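Local coordinates for protein argonaute (Methanocaldococcus jannaschii, PDB 5G5S), which cuts single-stranded target DNA, using short 5'-phosphorylated DNA strands as guides to find complementary sequences, and may defend the cell against invading genetic elements, at residues L153-R158 with N288-K293; P116-I121 with C140-K145. All blocks are in the same frame, centred on the assembly; numbering follows the deposited sequence.

Contact 1 (L153-R158 with N288-K293). With MG (magnesium ion), chain B.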
# COMPACT_ATOMS: atom_id res chain seq x y z
N LEU A 153 11.36 9.62 21.79
CA LEU A 153 11.29 8.23 21.38
C LEU A 153 9.88 7.99 20.86
O LEU A 153 8.91 8.33 21.55
CB LEU A 153 11.64 7.23 22.50
CG LEU A 153 11.86 5.77 22.01
CD1 LEU A 153 13.29 5.54 21.51
CD2 LEU A 153 11.51 4.76 23.09
N ILE A 154 9.77 7.47 19.63
CA ILE A 154 8.49 7.09 19.02
C ILE A 154 8.28 5.66 19.51
O ILE A 154 9.15 4.81 19.30
CB ILE A 154 8.48 7.23 17.47
CG1 ILE A 154 9.03 8.60 16.97
CG2 ILE A 154 7.11 6.91 16.86
CD1 ILE A 154 8.44 9.88 17.62
N LEU A 155 7.20 5.43 20.23
CA LEU A 155 6.91 4.13 20.82
C LEU A 155 5.60 3.54 20.27
O LEU A 155 4.54 4.14 20.41
CB LEU A 155 6.90 4.26 22.36
CG LEU A 155 7.15 3.01 23.19
CD1 LEU A 155 8.49 2.36 22.86
CD2 LEU A 155 7.11 3.36 24.67
N ASN A 156 5.71 2.40 19.60
CA ASN A 156 4.58 1.73 18.99
C ASN A 156 4.42 0.32 19.52
O ASN A 156 5.41 -0.39 19.68
CB ASN A 156 4.72 1.72 17.46
CG ASN A 156 3.42 1.63 16.71
OD1 ASN A 156 2.35 2.02 17.21
ND2 ASN A 156 3.48 1.15 15.47
N PHE A 157 3.18 -0.08 19.80
CA PHE A 157 2.89 -1.42 20.29
C PHE A 157 2.09 -2.14 19.22
O PHE A 157 1.02 -1.67 18.81
CB PHE A 157 2.16 -1.35 21.65
CG PHE A 157 1.84 -2.67 22.31
CD1 PHE A 157 2.85 -3.57 22.62
CD2 PHE A 157 0.53 -2.98 22.66
CE1 PHE A 157 2.55 -4.79 23.24
CE2 PHE A 157 0.24 -4.19 23.31
CZ PHE A 157 1.25 -5.09 23.58
N ARG A 158 2.65 -3.23 18.69
CA ARG A 158 2.01 -3.97 17.60
C ARG A 158 1.68 -5.41 17.92
O ARG A 158 2.35 -6.05 18.72
CB ARG A 158 2.86 -3.88 16.33
CG ARG A 158 2.02 -3.59 15.10
CD ARG A 158 2.46 -2.30 14.44
NE ARG A 158 3.43 -2.55 13.38
CZ ARG A 158 3.12 -2.77 12.11
NH1 ARG A 158 1.85 -2.80 11.72
NH2 ARG A 158 4.08 -2.98 11.21
N ASN A 288 1.10 4.84 26.73
CA ASN A 288 1.40 5.60 27.96
C ASN A 288 1.80 4.67 29.12
O ASN A 288 2.72 5.01 29.87
CB ASN A 288 0.22 6.50 28.35
CG ASN A 288 0.01 7.70 27.45
OD1 ASN A 288 0.87 8.10 26.67
ND2 ASN A 288 -1.14 8.34 27.57
N GLU A 289 1.16 3.47 29.22
CA GLU A 289 1.49 2.46 30.23
C GLU A 289 2.89 1.86 30.06
O GLU A 289 3.55 1.58 31.06
CB GLU A 289 0.41 1.36 30.31
CG GLU A 289 -0.76 1.73 31.21
CD GLU A 289 -0.39 2.28 32.58
OE1 GLU A 289 0.34 1.59 33.33
OE2 GLU A 289 -0.80 3.42 32.87
N ILE A 290 3.35 1.69 28.80
CA ILE A 290 4.69 1.18 28.48
C ILE A 290 5.70 2.30 28.75
O ILE A 290 6.79 2.02 29.26
CB ILE A 290 4.77 0.63 27.03
CG1 ILE A 290 3.86 -0.60 26.84
CG2 ILE A 290 6.22 0.28 26.64
CD1 ILE A 290 3.47 -0.89 25.38
N ALA A 291 5.32 3.56 28.43
CA ALA A 291 6.12 4.77 28.65
C ALA A 291 6.41 4.98 30.12
O ALA A 291 7.52 5.38 30.47
CB ALA A 291 5.40 5.98 28.10
N LYS A 292 5.40 4.70 30.99
CA LYS A 292 5.46 4.82 32.45
C LYS A 292 6.46 3.85 33.07
O LYS A 292 7.15 4.22 34.03
CB LYS A 292 4.07 4.64 33.06
CG LYS A 292 3.20 5.88 32.97
CD LYS A 292 1.80 5.61 33.48
CE LYS A 292 0.86 6.74 33.14
NZ LYS A 292 -0.51 6.49 33.65
N LYS A 293 6.56 2.63 32.53
CA LYS A 293 7.46 1.60 33.01
C LYS A 293 8.86 1.74 32.40
O LYS A 293 9.79 1.04 32.82
CB LYS A 293 6.87 0.21 32.75
MG MG B . 8.88 6.93 31.57

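Contact 2 (P116-I121 with C140-K145)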
# COMPACT_ATOMS: atom_id res chain seq x y z
N PRO A 116 15.82 -5.28 25.34
CA PRO A 116 15.47 -6.26 26.38
C PRO A 116 14.57 -5.69 27.48
O PRO A 116 13.74 -6.43 28.02
CB PRO A 116 16.84 -6.69 26.93
CG PRO A 116 17.83 -6.26 25.90
CD PRO A 116 17.26 -5.00 25.35
N GLU A 117 14.71 -4.38 27.80
CA GLU A 117 13.87 -3.74 28.82
C GLU A 117 12.43 -3.56 28.35
O GLU A 117 11.52 -3.69 29.17
CB GLU A 117 14.48 -2.42 29.35
CG GLU A 117 14.09 -2.16 30.80
CD GLU A 117 14.52 -0.85 31.41
OE1 GLU A 117 15.75 -0.61 31.52
OE2 GLU A 117 13.63 -0.09 31.86
N LEU A 118 12.23 -3.27 27.05
CA LEU A 118 10.91 -3.10 26.44
C LEU A 118 10.15 -4.44 26.41
O LEU A 118 8.95 -4.43 26.66
CB LEU A 118 11.01 -2.53 25.01
CG LEU A 118 11.11 -1.02 24.84
CD1 LEU A 118 11.31 -0.66 23.40
CD2 LEU A 118 9.87 -0.31 25.38
N SER A 119 10.85 -5.57 26.12
CA SER A 119 10.30 -6.93 26.08
C SER A 119 9.79 -7.33 27.47
O SER A 119 8.72 -7.93 27.57
CB SER A 119 11.36 -7.93 25.64
OG SER A 119 12.00 -7.53 24.44
N ARG A 120 10.55 -6.97 28.53
CA ARG A 120 10.25 -7.21 29.94
C ARG A 120 8.94 -6.51 30.35
O ARG A 120 8.16 -7.10 31.09
CB ARG A 120 11.43 -6.71 30.80
CG ARG A 120 11.28 -6.94 32.31
CD ARG A 120 12.07 -5.92 33.11
NE ARG A 120 11.49 -4.58 33.00
CZ ARG A 120 11.89 -3.52 33.70
NH1 ARG A 120 12.88 -3.64 34.59
NH2 ARG A 120 11.31 -2.35 33.53
N ILE A 121 8.72 -5.27 29.87
CA ILE A 121 7.51 -4.48 30.17
C ILE A 121 6.27 -5.16 29.55
O ILE A 121 5.26 -5.33 30.25
CB ILE A 121 7.68 -2.97 29.77
CG1 ILE A 121 8.79 -2.29 30.60
CG2 ILE A 121 6.35 -2.19 29.89
CD1 ILE A 121 9.46 -1.06 29.95
N CYS A 140 7.02 -4.26 20.67
CA CYS A 140 7.23 -2.83 20.62
C CYS A 140 8.17 -2.52 19.49
O CYS A 140 9.12 -3.27 19.25
CB CYS A 140 7.79 -2.31 21.94
SG CYS A 140 6.60 -2.30 23.30
N GLU A 141 7.92 -1.41 18.80
CA GLU A 141 8.83 -0.88 17.80
C GLU A 141 9.15 0.55 18.21
O GLU A 141 8.29 1.25 18.75
CB GLU A 141 8.36 -1.00 16.35
CG GLU A 141 6.86 -1.06 16.11
CD GLU A 141 6.47 -0.92 14.65
OE1 GLU A 141 7.02 -1.67 13.81
OE2 GLU A 141 5.63 -0.04 14.35
N TYR A 142 10.42 0.93 18.07
CA TYR A 142 10.87 2.23 18.49
C TYR A 142 11.79 2.91 17.49
O TYR A 142 12.48 2.25 16.70
CB TYR A 142 11.52 2.15 19.89
CG TYR A 142 12.85 1.45 19.88
CD1 TYR A 142 12.93 0.06 19.79
CD2 TYR A 142 14.04 2.16 19.92
CE1 TYR A 142 14.16 -0.59 19.68
CE2 TYR A 142 15.28 1.53 19.82
CZ TYR A 142 15.33 0.15 19.72
OH TYR A 142 16.55 -0.49 19.67
N GLU A 143 11.80 4.24 17.55
CA GLU A 143 12.61 5.14 16.73
C GLU A 143 12.83 6.40 17.53
O GLU A 143 12.05 6.70 18.44
CB GLU A 143 11.79 5.51 15.49
CG GLU A 143 12.60 5.66 14.21
CD GLU A 143 11.72 5.86 13.00
OE1 GLU A 143 10.85 6.77 13.03
OE2 GLU A 143 11.87 5.09 12.02
N VAL A 144 13.89 7.16 17.21
CA VAL A 144 14.11 8.46 17.86
C VAL A 144 14.00 9.60 16.86
O VAL A 144 14.38 9.45 15.70
CB VAL A 144 15.21 8.59 18.97
CG1 VAL A 144 15.92 7.28 19.24
CG2 VAL A 144 16.19 9.73 18.74
N LYS A 145 13.38 10.70 17.29
CA LYS A 145 13.13 11.87 16.46
C LYS A 145 13.59 13.13 17.13
O LYS A 145 13.34 13.31 18.32
CB LYS A 145 11.65 11.97 16.04
CG LYS A 145 11.20 10.95 14.98
CD LYS A 145 11.90 11.07 13.60
CE LYS A 145 11.74 12.42 12.95
NZ LYS A 145 12.66 12.58 11.79

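Contact 1 (L153-R158 with N288-K293)
Ile290 faces the strand from its helix and splits its two branches between two side chains of segment 153-158. Its CG2 methyl meets CD2 of Leu155 at 3.8 Å, while its CD1, at the end of the longer branch, lies 3.9 Å from CD1 of Phe157 and about as near to CG and CB of the same residue. The division follows from the torsions: CG1 is swung away from the carbonyl carbon (chi1 -64°) and extends on to CD1, whereas CG2 stands opposite the backbone N. The side chains of Phe157 and Ile290 cross at about a right angle, and the methyl reaches the ring obliquely. Leu155, pointing toward the helix, also brings CD2 to 4.2 Å from the backbone N of Ala291. The axes of segments 153-158 and 288-293 come within 9.3 Å, their N-to-C directions 123° apart, with Ile287 of the same helix and Ile122 of helix 114-122 extending the apolar layer. Magnesium links Ala291 O, at 2.3 Å, to the carbonyls of Leu294 and Ile297 and the side chain of Asn299. Asn288 OD1 adds a hydrogen bond to Tyr15 of the sheet; none crosses between the two segments, whose contact rests on apolar packing.

Contact 2 (P116-I121 with C140-K145)
The short helix 114-122, in the N-terminal domain, packs against strand 134-147, one of the two long adjacent strands of an antiparallel sheet that also includes strands of the PAZ region. Between segments 116-121 and 140-145 the closest approaches are made by CD1 of Leu118, which lies 4.0 Å from CD1 of Tyr142 and 4.2 Å from CB of Cys140. These two strand residues, separated by Glu141, both leave the backbone toward the helix, and Glu141 leaves it on the far side. Leu118 carries CG beside its backbone N (chi1 -85°), with CD1 continuing the extended chain (chi2 176°) out to the strand. The leucine and tyrosine side chains cross obliquely. Tyr142 has its CG lodged between the backbone N and the carbonyl carbon (chi1 71°), and its hydroxyl reaches Glu115 at the start of the same helix in a hydrogen bond. A cation-pi interaction with Arg105 and packing on Lys109, a residue that contacts guide DNA, give the ring further neighbours. Leu118 also touches Leu155 and Ile290, and Cys140 touches Ile290, so a second helix shares this apolar patch. Across the two segments themselves the contact is wholly apolar and carries no directional bond; the Tyr142 hydroxyl adds one just beyond them, which holds the far end of the side chain, and so its direction, near Glu115.

Overall arrangement
The two contacts, whose centres lie 7 Å apart, illustrate how one sheet can seat two helices through a common apolar layer. Strands 134-147 and 150-163 follow each other in the chain and pair antiparallel, with Ile154 N 2.7 Å from Glu143 O in a probable hydrogen bond. Both contacts are largely buried, each with one partly exposed member, Phe157 and Cys140, and lack cross-segment hydrogen bonds. Their surroundings differ: contact 1 brings in a helix from much later in the sequence, one of whose carbonyls binds magnesium, whereas contact 2 joins elements close in sequence and is bordered by the polar partners of a tyrosine. The helices also meet, Ile121 CD1 lying 3.6 Å from Lys293 O.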